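Local structure of putative transcription protein (Pseudomonas aeruginosa PAO1, 4GCV) at residues I26-D31 and N58-A63. The protein is a putative HxlR-type helix-turn-helix transcriptional regulator that probably binds DNA and may respond to oxidative stress. The protein carries 2 engineered substitutions. Sequence-based numbering, arbitrary orientation.
Sequences ILIMRD and NALVEA
Where Leu-60 slots against Ile-28 and Met-29, helices 23-33 and 50-62 approach each other closely, the CA atoms of Met-29 and Leu-60 being 8.3 Å apart. Leu-60 is the one residue of 58-63 that meets this face; Leu-53 and Leu-57, on the same helix, also pack on Ile-28. Its CB heads for the other helix, and with CG anti to its own carbonyl carbon (chi1 -72°) both methyls reach the helix 23-33 surface. CD1 touches both neighbours, 3.9 Å from CG2 of Ile-28 and 3.9 Å from SE of Met-29, a selenomethionine. Both Leu-60 methyls lie against CG and SE of Met-29, CD2 slightly farther off at 4.1 Å from each. Chi1 (-69°) of Met-29 places CG against the leucine fork and the bend at chi2 (-58°) brings in selenium, the two side chains running past each other in opposite directions. A flexible, unbranched residue suits this place, whereas beta-branched Ile-28 offers its CG2 methyl close to the backbone. Ile-28 also packs on Phe-42 of helix 39-46, and Met-29 and Leu-60 both touch Leu-66 of strand 66-73. The contact thus joins helices of the helix-turn-helix domain to its beta hairpin. Buried and wholly apolar, it relies on dispersion and exclusion of water, with shape rather than directional bonds setting the fit.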
loop_
_atom_site.group_PDB
_atom_site.type_symbol
_atom_site.label_atom_id
_atom_site.label_comp_id
_atom_site.label_asym_id
_atom_site.label_seq_id
_atom_site.Cartn_x
_atom_site.Cartn_y
_atom_site.Cartn_z
ATOM N N ILE B 26 -0.959 -6.370 7.387
ATOM C CA ILE B 26 0.468 -6.548 7.108
ATOM C C ILE B 26 1.033 -7.697 7.876
ATOM O O ILE B 26 1.809 -8.464 7.352
ATOM C CB ILE B 26 1.233 -5.265 7.373
ATOM C CG1 ILE B 26 0.899 -4.255 6.271
ATOM C CG2 ILE B 26 2.743 -5.509 7.489
ATOM C CD1 ILE B 26 1.199 -2.802 6.745
ATOM N N LEU B 27 0.605 -7.860 9.122
ATOM C CA LEU B 27 1.170 -8.884 9.969
ATOM C C LEU B 27 0.688 -10.236 9.498
ATOM O O LEU B 27 1.468 -11.161 9.362
ATOM C CB LEU B 27 0.809 -8.607 11.442
ATOM C CG LEU B 27 1.549 -7.463 12.141
ATOM C CD1 LEU B 27 1.143 -7.460 13.619
ATOM C CD2 LEU B 27 3.094 -7.621 12.050
ATOM N N ILE B 28 -0.605 -10.350 9.213
ATOM C CA ILE B 28 -1.152 -11.612 8.730
ATOM C C ILE B 28 -0.613 -11.994 7.346
ATOM O O ILE B 28 -0.138 -13.128 7.138
ATOM C CB ILE B 28 -2.704 -11.573 8.728
ATOM C CG1 ILE B 28 -3.238 -11.337 10.141
ATOM C CG2 ILE B 28 -3.290 -12.847 8.161
ATOM C CD1 ILE B 28 -4.682 -10.785 10.142
HETATM N N MSE B 29 -0.625 -11.059 6.402
HETATM C CA MSE B 29 -0.062 -11.370 5.084
HETATM C C MSE B 29 1.388 -11.833 5.186
HETATM O O MSE B 29 1.777 -12.864 4.589
HETATM C CB MSE B 29 -0.213 -10.193 4.133
HETATM C CG MSE B 29 -1.635 -9.928 3.727
HETATM SE SE MSE B 29 -2.393 -11.601 2.869
HETATM C CE MSE B 29 -1.509 -11.291 1.160
ATOM N N ARG B 30 2.195 -11.116 5.970
ATOM C CA ARG B 30 3.562 -11.530 6.207
ATOM C C ARG B 30 3.680 -12.979 6.684
ATOM O O ARG B 30 4.461 -13.765 6.136
ATOM C CB ARG B 30 4.205 -10.596 7.235
ATOM C CG ARG B 30 5.655 -10.800 7.399
ATOM C CD ARG B 30 6.241 -9.882 8.509
ATOM N NE ARG B 30 7.604 -10.307 8.791
ATOM C CZ ARG B 30 7.909 -11.339 9.571
ATOM N NH1 ARG B 30 6.934 -12.030 10.164
ATOM N NH2 ARG B 30 9.185 -11.694 9.759
ATOM N N ASP B 31 2.909 -13.336 7.703
ATOM C CA ASP B 31 2.951 -14.706 8.219
ATOM C C ASP B 31 2.435 -15.703 7.201
ATOM O O ASP B 31 2.945 -16.823 7.142
ATOM C CB ASP B 31 2.061 -14.840 9.463
ATOM C CG ASP B 31 2.696 -14.318 10.723
ATOM O OD1 ASP B 31 3.949 -14.317 10.823
ATOM O OD2 ASP B 31 1.916 -13.928 11.647
ATOM N N ASN B 58 -11.120 -12.996 6.694
ATOM C CA ASN B 58 -12.193 -12.923 5.717
ATOM C C ASN B 58 -12.008 -11.743 4.789
ATOM O O ASN B 58 -12.304 -11.876 3.614
ATOM C CB ASN B 58 -13.557 -12.813 6.369
ATOM C CG ASN B 58 -13.948 -14.072 7.130
ATOM O OD1 ASN B 58 -13.311 -15.135 6.996
ATOM N ND2 ASN B 58 -14.983 -13.946 7.974
ATOM N N ALA B 59 -11.550 -10.608 5.307
ATOM C CA ALA B 59 -11.384 -9.435 4.470
ATOM C C ALA B 59 -10.216 -9.663 3.490
ATOM O O ALA B 59 -10.311 -9.269 2.327
ATOM C CB ALA B 59 -11.150 -8.100 5.325
ATOM N N LEU B 60 -9.133 -10.293 3.958
ATOM C CA LEU B 60 -8.027 -10.656 3.055
ATOM C C LEU B 60 -8.495 -11.624 1.938
ATOM O O LEU B 60 -8.123 -11.486 0.772
ATOM C CB LEU B 60 -6.847 -11.212 3.839
ATOM C CG LEU B 60 -6.161 -10.082 4.594
ATOM C CD1 LEU B 60 -5.098 -10.685 5.454
ATOM C CD2 LEU B 60 -5.591 -9.067 3.597
ATOM N N VAL B 61 -9.353 -12.554 2.308
ATOM C CA VAL B 61 -9.945 -13.427 1.350
ATOM C C VAL B 61 -10.823 -12.642 0.360
ATOM O O VAL B 61 -10.578 -12.723 -0.850
ATOM C CB VAL B 61 -10.675 -14.642 2.030
ATOM C CG1 VAL B 61 -11.482 -15.422 1.017
ATOM C CG2 VAL B 61 -9.663 -15.568 2.713
ATOM N N GLU B 62 -11.800 -11.865 0.862
ATOM C CA GLU B 62 -12.692 -11.082 -0.027
ATOM C C GLU B 62 -11.905 -10.192 -0.978
ATOM O O GLU B 62 -12.306 -10.056 -2.123
ATOM C CB GLU B 62 -13.709 -10.198 0.714
ATOM C CG GLU B 62 -14.971 -10.913 1.227
ATOM C CD GLU B 62 -16.055 -11.244 0.141
ATOM O OE1 GLU B 62 -15.712 -11.431 -1.070
ATOM O OE2 GLU B 62 -17.269 -11.342 0.521
ATOM N N ALA B 63 -10.829 -9.574 -0.489
ATOM C CA ALA B 63 -9.939 -8.768 -1.316
ATOM C C ALA B 63 -9.136 -9.576 -2.370
ATOM O O ALA B 63 -8.441 -8.994 -3.204
ATOM C CB ALA B 63 -8.972 -7.978 -0.445
#